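Local atomic coordinates of cruciferin (Brassica napus, PDB entry 3KGL), a protein that probably serves as a seed storage protein, a nutrient reservoir laid down as an 11S globulin hexamer. Residues 76-81 / 145-150; 85-90 / 260-265. One frame throughout, in Å; residues are numbered along the deposited sequence.

In the fold
Following the chain from its N terminus, strand 73-79 of the first cupin domain brings in 76-81, and the short strand 87-89 comes soon after with 85-90. Past a long unmodelled part of the chain (97-137), strand 141-150 returns, and its part 145-150 pairs with 76-81, closing contact 1. The chain then runs through further strands and two helices before the loop at 260-265 comes back over 85-90 in contact 2. The two closures cross, because their segments alternate along the sequence. Strand 141-150 pairs with both earlier strands, and Val146 packs on Val261, so the contacts form one continuous patch that also touches the second subunit.

Contact 1 (76-81 / 145-150); sequences MGRVVP and KVEHIR
Over one face of the Arg78 guanidinium, on an antiparallel strand pair of the cupin fold, stands the carboxylate of Glu147, with OE1 2.9 Å above the plane and shifted toward its rim. The two flat groups are turned 73° apart, so this is a salt bridge made over a face and not the flat, side-by-side pairing of arginine and carboxylate. Arg78 NH2 lies 3.2 Å from Glu147 OE1, and a weak, bent hydrogen bond runs from NH1 to Glu147 OE2. Thr288 OG1 bonds to Glu147 OE2 and weakly to Arg78 NH1, bridging both partners from strand 288-290. Long, oppositely charged chains suit these two partly exposed places, where the opposite charges would partly offset each other.

The short segments of the two strands run at 140°. Met76 and Glu147 form a hydrogen-bonded pair: Met76 N gives a nearly straight bond to Glu147 O at 2.9 Å, and Glu147 N returns a more bent one to Met76 O, also 2.9 Å. The same Met76 O receives a CA-H...O contact from Val146 CA. Gly77 carries the sheet onward, its backbone bonding to Trp164 of strand 162-166, where Val146 also packs.

The Met76 side chain runs alongside that of Glu147, on the same face of the sheet. Its long, unbranched, apolar chain suits a buried place: a turn at the last torsion (chi3 66°) leaves the terminal methyl, Met76 CE, 4.0 Å from Ile149 CG2.

Contact 2 (85-90 / 260-265); sequences ETFQDS and SVIRPP
At the margin of the first cupin domain's sheet, the short strand 87-89 is lined by the irregular loop that follows strand 252-254. No hydrogen bond joins the two segments, so they meet by packing and by the placing of one acid. Asp89 turns its carboxylate into the loop, with OD1 3.1 Å from Ser260 O and OD2 close to Val261 O. These are acceptors facing acceptors, and at this resolution their exact spacing is doubtful. Ile262 N lies 3.3 Å from Asp89 OD2, but at a poor angle for a bond.

His143 on the neighbouring strand 141-150 gives Asp89 OD1 a hydrogen bond from NE2, which suits an acid to this place, and the Asp89 backbone bonds to Asp141 of the same strand. Glu424 of a second subunit, a like charge, also comes close to OD1. With an alanine in place of Asp89, His143 NE2 would probably lose its acceptor.

Phe87 faces Ile262 edge-on: the methyl CG2 sits near the ring plane beside CD1 and CE1, two apolar groups suited to one another, although their modelled separation is doubtfully short. Farther along, the aliphatic part of Arg263 passes alongside Ser90, whose short side chain fits beside it. Arg263 CG leaves beside its own backbone N (chi1 -54°), which lays it along Ser90 CB. The chain bends twice beyond that, and Arg263 NE remains 5.7 Å from Asp89 OD2, too far for a salt bridge. Pro264 completes the packing, its ring carbon CD 3.8 Å from Ser90 OG.

Contact 1 (76-81 / 145-150)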
ATOM      1  N   MET A  76      23.853  -5.979 -20.914  1.00 51.14           N
ATOM      2  CA  MET A  76      22.993  -5.098 -20.129  1.00 29.06           C
ATOM      3  C   MET A  76      23.759  -4.230 -19.141  1.00 30.55           C
ATOM      4  O   MET A  76      24.763  -4.639 -18.578  1.00 37.71           O
ATOM      5  CB  MET A  76      21.951  -5.886 -19.357  1.00 43.54           C
ATOM      6  CG  MET A  76      21.403  -5.102 -18.190  1.00 25.94           C
ATOM      7  SD  MET A  76      20.290  -6.075 -17.187  1.00 63.96           S
ATOM      8  CE  MET A  76      21.421  -7.295 -16.529  1.00 47.94           C
ATOM      9  N   GLY A  77      23.256  -3.026 -18.928  1.00 32.16           N
ATOM     10  CA  GLY A  77      23.855  -2.098 -18.000  1.00 17.59           C
ATOM     11  C   GLY A  77      22.808  -1.520 -17.074  1.00 40.19           C
ATOM     12  O   GLY A  77      21.811  -0.945 -17.508  1.00 27.12           O
ATOM     13  N   ARG A  78      23.035  -1.692 -15.782  1.00 50.28           N
ATOM     14  CA  ARG A  78      22.198  -1.097 -14.760  1.00 13.62           C
ATOM     15  C   ARG A  78      23.037   0.058 -14.247  1.00 37.26           C
ATOM     16  O   ARG A  78      24.263   0.017 -14.336  1.00 52.40           O
ATOM     17  CB  ARG A  78      21.968  -2.115 -13.637  1.00 42.25           C
ATOM     18  CG  ARG A  78      20.512  -2.365 -13.221  1.00 85.19           C
ATOM     19  CD  ARG A  78      20.336  -3.803 -12.708  1.00 43.77           C
ATOM     20  NE  ARG A  78      21.546  -4.246 -12.020  1.00 98.89           N
ATOM     21  CZ  ARG A  78      22.040  -5.479 -12.082  1.00107.39           C
ATOM     22  NH1 ARG A  78      21.427  -6.404 -12.805  1.00 71.69           N
ATOM     23  NH2 ARG A  78      23.154  -5.783 -11.426  1.00 91.23           N
ATOM     24  N   VAL A  79      22.387   1.093 -13.727  1.00 66.06           N
ATOM     25  CA  VAL A  79      23.092   2.190 -13.071  1.00 43.38           C
ATOM     26  C   VAL A  79      22.291   2.628 -11.866  1.00 40.91           C
ATOM     27  O   VAL A  79      21.197   3.173 -12.011  1.00 90.25           O
ATOM     28  CB  VAL A  79      23.260   3.412 -13.989  1.00 55.92           C
ATOM     29  CG1 VAL A  79      23.936   4.544 -13.230  1.00 41.41           C
ATOM     30  CG2 VAL A  79      24.046   3.048 -15.233  1.00 33.96           C
ATOM     31  N   VAL A  80      22.835   2.407 -10.677  1.00 47.55           N
ATOM     32  CA  VAL A  80      22.132   2.768  -9.449  1.00 88.26           C
ATOM     33  C   VAL A  80      22.541   4.157  -8.931  1.00125.98           C
ATOM     34  O   VAL A  80      23.534   4.729  -9.395  1.00103.95           O
ATOM     35  CB  VAL A  80      22.402   1.739  -8.363  1.00 51.59           C
ATOM     36  CG1 VAL A  80      22.267   0.337  -8.927  1.00 28.56           C
ATOM     37  CG2 VAL A  80      23.788   1.945  -7.828  1.00 91.61           C
ATOM     38  N   PRO A  81      21.764   4.713  -7.976  1.00128.64           N
ATOM     39  CA  PRO A  81      22.133   5.994  -7.351  1.00 82.00           C
ATOM     40  C   PRO A  81      23.391   5.896  -6.483  1.00116.89           C
ATOM     41  O   PRO A  81      23.344   5.360  -5.368  1.00104.39           O
ATOM     42  CB  PRO A  81      20.914   6.332  -6.476  1.00 98.07           C
ATOM     43  CG  PRO A  81      19.779   5.519  -7.039  1.00110.83           C
ATOM     44  CD  PRO A  81      20.411   4.269  -7.582  1.00103.75           C
ATOM     45  N   LYS A 145      28.991  -1.828 -14.037  1.00 77.25           N
ATOM     46  CA  LYS A 145      29.168  -3.179 -14.539  1.00 46.87           C
ATOM     47  C   LYS A 145      28.254  -3.452 -15.723  1.00 66.58           C
ATOM     48  O   LYS A 145      27.031  -3.294 -15.638  1.00 84.77           O
ATOM     49  CB  LYS A 145      28.921  -4.205 -13.428  1.00122.32           C
ATOM     50  CG  LYS A 145      28.708  -5.631 -13.924  1.00 96.59           C
ATOM     51  CD  LYS A 145      28.801  -6.652 -12.787  1.00126.52           C
ATOM     52  CE  LYS A 145      30.241  -6.844 -12.315  1.00134.83           C
ATOM     53  NZ  LYS A 145      30.414  -8.055 -11.459  1.00120.79           N
ATOM     54  N   VAL A 146      28.862  -3.842 -16.835  1.00 64.83           N
ATOM     55  CA  VAL A 146      28.120  -4.311 -17.991  1.00 35.78           C
ATOM     56  C   VAL A 146      28.058  -5.827 -17.951  1.00 46.82           C
ATOM     57  O   VAL A 146      29.071  -6.499 -18.137  1.00 57.49           O
ATOM     58  CB  VAL A 146      28.794  -3.890 -19.294  1.00 39.80           C
ATOM     59  CG1 VAL A 146      28.169  -4.623 -20.470  1.00 51.59           C
ATOM     60  CG2 VAL A 146      28.690  -2.395 -19.474  1.00 48.31           C
ATOM     61  N   GLU A 147      26.867  -6.357 -17.700  1.00 32.78           N
ATOM     62  CA  GLU A 147      26.646  -7.793 -17.624  1.00 53.70           C
ATOM     63  C   GLU A 147      26.360  -8.390 -19.011  1.00 64.21           C
ATOM     64  O   GLU A 147      25.977  -7.668 -19.933  1.00 41.61           O
ATOM     65  CB  GLU A 147      25.491  -8.090 -16.658  1.00 44.88           C
ATOM     66  CG  GLU A 147      25.843  -7.920 -15.180  1.00 54.52           C
ATOM     67  CD  GLU A 147      24.685  -7.373 -14.344  1.00120.64           C
ATOM     68  OE1 GLU A 147      24.524  -6.130 -14.278  1.00 85.99           O
ATOM     69  OE2 GLU A 147      23.949  -8.186 -13.736  1.00105.30           O
ATOM     70  N   HIS A 148      26.585  -9.697 -19.163  1.00 48.98           N
ATOM     71  CA  HIS A 148      26.147 -10.416 -20.352  1.00 21.34           C
ATOM     72  C   HIS A 148      24.853 -11.127 -20.007  1.00 46.65           C
ATOM     73  O   HIS A 148      24.686 -11.624 -18.889  1.00 51.41           O
ATOM     74  CB  HIS A 148      27.187 -11.433 -20.825  1.00 27.22           C
ATOM     75  CG  HIS A 148      26.820 -12.123 -22.107  1.00 56.33           C
ATOM     76  ND1 HIS A 148      26.342 -13.417 -22.150  1.00 41.05           N
ATOM     77  CD2 HIS A 148      26.864 -11.695 -23.394  1.00 51.74           C
ATOM     78  CE1 HIS A 148      26.104 -13.753 -23.406  1.00 57.37           C
ATOM     79  NE2 HIS A 148      26.411 -12.726 -24.180  1.00 52.72           N
ATOM     80  N   ILE A 149      23.935 -11.161 -20.964  1.00 32.55           N
ATOM     81  CA  ILE A 149      22.653 -11.822 -20.772  1.00 35.39           C
ATOM     82  C   ILE A 149      22.374 -12.815 -21.893  1.00 61.12           C
ATOM     83  O   ILE A 149      22.725 -12.579 -23.055  1.00 26.42           O
ATOM     84  CB  ILE A 149      21.500 -10.810 -20.683  1.00 65.01           C
ATOM     85  CG1 ILE A 149      21.548  -9.843 -21.865  1.00 37.85           C
ATOM     86  CG2 ILE A 149      21.570 -10.044 -19.383  1.00 25.94           C
ATOM     87  CD1 ILE A 149      20.350  -8.950 -21.954  1.00 38.30           C
ATOM     88  N   ARG A 150      21.756 -13.933 -21.523  1.00 52.78           N
ATOM     89  CA  ARG A 150      21.395 -14.990 -22.462  1.00 57.94           C
ATOM     90  C   ARG A 150      19.985 -15.416 -22.134  1.00 44.20           C
ATOM     91  O   ARG A 150      19.464 -15.055 -21.088  1.00 34.33           O
ATOM     92  CB  ARG A 150      22.329 -16.200 -22.320  1.00 75.83           C
ATOM     93  CG  ARG A 150      22.620 -16.595 -20.878  1.00 25.81           C
ATOM     94  CD  ARG A 150      22.702 -18.103 -20.684  1.00 36.11           C
ATOM     95  NE  ARG A 150      23.013 -18.415 -19.291  1.00 33.47           N
ATOM     96  CZ  ARG A 150      22.659 -19.531 -18.660  1.00 58.68           C
ATOM     97  NH1 ARG A 150      21.977 -20.479 -19.301  1.00 27.60           N
ATOM     98  NH2 ARG A 150      22.976 -19.693 -17.374  1.00 48.66           N
TER

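Contact 2 (85-90 / 260-265)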
ATOM      1  N   GLU A  85      32.530   2.419  -9.691  1.00116.24           N
ATOM      2  CA  GLU A  85      32.647   1.990 -11.077  1.00107.85           C
ATOM      3  C   GLU A  85      33.448   0.688 -11.195  1.00137.61           C
ATOM      4  O   GLU A  85      34.664   0.660 -10.985  1.00103.85           O
ATOM      5  CB  GLU A  85      33.214   3.112 -11.955  1.00105.10           C
ATOM      6  CG  GLU A  85      32.163   4.162 -12.340  1.00 95.38           C
ATOM      7  CD  GLU A  85      32.773   5.449 -12.878  1.00132.94           C
ATOM      8  OE1 GLU A  85      32.081   6.176 -13.630  1.00 77.18           O
ATOM      9  OE2 GLU A  85      33.941   5.740 -12.545  1.00139.30           O
ATOM     10  N   THR A  86      32.732  -0.386 -11.525  1.00148.44           N
ATOM     11  CA  THR A  86      33.277  -1.740 -11.580  1.00141.85           C
ATOM     12  C   THR A  86      34.174  -1.956 -12.801  1.00155.12           C
ATOM     13  O   THR A  86      35.396  -2.074 -12.676  1.00151.61           O
ATOM     14  CB  THR A  86      32.140  -2.795 -11.625  1.00142.37           C
ATOM     15  OG1 THR A  86      30.920  -2.223 -11.133  1.00112.43           O
ATOM     16  CG2 THR A  86      32.502  -4.029 -10.801  1.00146.43           C
ATOM     17  N   PHE A  87      33.554  -2.009 -13.979  1.00138.91           N
ATOM     18  CA  PHE A  87      34.268  -2.303 -15.221  1.00129.33           C
ATOM     19  C   PHE A  87      35.131  -1.147 -15.733  1.00128.55           C
ATOM     20  O   PHE A  87      34.990   0.006 -15.294  1.00 55.19           O
ATOM     21  CB  PHE A  87      33.294  -2.789 -16.306  1.00 98.19           C
ATOM     22  CG  PHE A  87      32.985  -4.258 -16.224  1.00137.72           C
ATOM     23  CD1 PHE A  87      33.494  -5.144 -17.162  1.00141.97           C
ATOM     24  CD2 PHE A  87      32.206  -4.761 -15.192  1.00142.47           C
ATOM     25  CE1 PHE A  87      33.218  -6.507 -17.081  1.00138.60           C
ATOM     26  CE2 PHE A  87      31.931  -6.122 -15.106  1.00142.78           C
ATOM     27  CZ  PHE A  87      32.437  -6.995 -16.053  1.00112.60           C
ATOM     28  N   GLN A  88      36.023  -1.484 -16.665  1.00127.39           N
ATOM     29  CA  GLN A  88      36.989  -0.548 -17.238  1.00128.67           C
ATOM     30  C   GLN A  88      37.160  -0.828 -18.740  1.00113.65           C
ATOM     31  O   GLN A  88      37.173  -1.986 -19.165  1.00133.72           O
ATOM     32  CB  GLN A  88      38.326  -0.651 -16.482  1.00103.23           C
ATOM     33  CG  GLN A  88      39.471   0.193 -17.032  1.00 71.21           C
ATOM     34  CD  GLN A  88      40.446  -0.612 -17.890  1.00144.02           C
ATOM     35  OE1 GLN A  88      41.463  -0.090 -18.352  1.00120.78           O
ATOM     36  NE2 GLN A  88      40.141  -1.890 -18.098  1.00153.40           N
ATOM     37  N   ASP A  89      37.282   0.233 -19.538  1.00 99.35           N
ATOM     38  CA  ASP A  89      37.336   0.110 -21.000  1.00122.48           C
ATOM     39  C   ASP A  89      38.645   0.566 -21.644  1.00158.63           C
ATOM     40  O   ASP A  89      38.990   1.746 -21.591  1.00148.01           O
ATOM     41  CB  ASP A  89      36.193   0.898 -21.637  1.00122.49           C
ATOM     42  CG  ASP A  89      35.021   0.027 -21.991  1.00132.29           C
ATOM     43  OD1 ASP A  89      33.938   0.576 -22.299  1.00126.11           O
ATOM     44  OD2 ASP A  89      35.191  -1.210 -21.963  1.00118.98           O
ATOM     45  N   SER A  90      39.355  -0.364 -22.276  1.00169.63           N
ATOM     46  CA  SER A  90      40.541  -0.005 -23.040  1.00135.95           C
ATOM     47  C   SER A  90      40.193   1.104 -24.027  1.00152.88           C
ATOM     48  O   SER A  90      39.153   1.054 -24.688  1.00120.21           O
ATOM     49  CB  SER A  90      41.099  -1.213 -23.803  1.00119.46           C
ATOM     50  OG  SER A  90      41.671  -2.173 -22.929  1.00117.24           O
ATOM     51  N   SER A 260      33.182  -1.373 -28.005  1.00123.45           N
ATOM     52  CA  SER A 260      34.098  -2.012 -27.062  1.00109.56           C
ATOM     53  C   SER A 260      33.800  -1.563 -25.624  1.00 99.52           C
ATOM     54  O   SER A 260      34.422  -0.625 -25.118  1.00104.28           O
ATOM     55  CB  SER A 260      35.547  -1.696 -27.451  1.00 76.03           C
ATOM     56  OG  SER A 260      35.641  -0.447 -28.130  1.00 55.55           O
ATOM     57  N   VAL A 261      32.848  -2.247 -24.983  1.00 95.81           N
ATOM     58  CA  VAL A 261      32.308  -1.875 -23.666  1.00 66.08           C
ATOM     59  C   VAL A 261      32.831  -2.737 -22.503  1.00 88.79           C
ATOM     60  O   VAL A 261      32.678  -2.375 -21.331  1.00 60.48           O
ATOM     61  CB  VAL A 261      30.763  -1.917 -23.671  1.00 62.24           C
ATOM     62  CG1 VAL A 261      30.219  -1.759 -22.269  1.00 66.19           C
ATOM     63  CG2 VAL A 261      30.206  -0.842 -24.585  1.00 51.47           C
ATOM     64  N   ILE A 262      33.415  -3.889 -22.836  1.00119.79           N
ATOM     65  CA  ILE A 262      34.238  -4.666 -21.905  1.00107.68           C
ATOM     66  C   ILE A 262      35.436  -5.187 -22.686  1.00108.69           C
ATOM     67  O   ILE A 262      35.266  -5.980 -23.613  1.00113.42           O
ATOM     68  CB  ILE A 262      33.516  -5.904 -21.351  1.00103.79           C
ATOM     69  CG1 ILE A 262      32.023  -5.636 -21.121  1.00 80.06           C
ATOM     70  CG2 ILE A 262      34.237  -6.399 -20.100  1.00 81.35           C
ATOM     71  CD1 ILE A 262      31.194  -6.908 -20.959  1.00 42.72           C
ATOM     72  N   ARG A 263      36.643  -4.765 -22.329  1.00 67.42           N
ATOM     73  CA  ARG A 263      37.798  -5.135 -23.144  1.00102.42           C
ATOM     74  C   ARG A 263      38.478  -6.446 -22.698  1.00139.80           C
ATOM     75  O   ARG A 263      38.256  -7.493 -23.317  1.00 57.03           O
ATOM     76  CB  ARG A 263      38.761  -3.958 -23.280  1.00104.92           C
ATOM     77  CG  ARG A 263      38.083  -2.708 -23.806  1.00121.32           C
ATOM     78  CD  ARG A 263      37.560  -2.910 -25.220  1.00 99.63           C
ATOM     79  NE  ARG A 263      38.627  -2.822 -26.211  1.00130.72           N
ATOM     80  CZ  ARG A 263      39.146  -3.866 -26.848  1.00117.53           C
ATOM     81  NH1 ARG A 263      38.682  -5.083 -26.602  1.00 81.36           N
ATOM     82  NH2 ARG A 263      40.123  -3.694 -27.734  1.00 75.80           N
ATOM     83  N   PRO A 264      39.326  -6.400 -21.656  1.00165.88           N
ATOM     84  CA  PRO A 264      39.688  -7.701 -21.089  1.00116.02           C
ATOM     85  C   PRO A 264      39.144  -7.843 -19.669  1.00139.64           C
ATOM     86  O   PRO A 264      39.491  -7.031 -18.810  1.00155.57           O
ATOM     87  CB  PRO A 264      41.225  -7.643 -21.043  1.00153.70           C
ATOM     88  CG  PRO A 264      41.609  -6.218 -21.507  1.00167.66           C
ATOM     89  CD  PRO A 264      40.363  -5.405 -21.349  1.00158.25           C
ATOM     90  N   PRO A 265      38.276  -8.843 -19.429  1.00161.47           N
ATOM     91  CA  PRO A 265      37.815  -9.163 -18.071  1.00149.96           C
ATOM     92  C   PRO A 265      38.815 -10.058 -17.329  1.00149.71           C
ATOM     93  O   PRO A 265      39.162 -11.139 -17.813  1.00100.60           O
ATOM     94  CB  PRO A 265      36.496  -9.917 -18.309  1.00101.21           C
ATOM     95  CG  PRO A 265      36.164  -9.712 -19.773  1.00 99.64           C
ATOM     96  CD  PRO A 265      37.482  -9.539 -20.454  1.00124.70           C
TER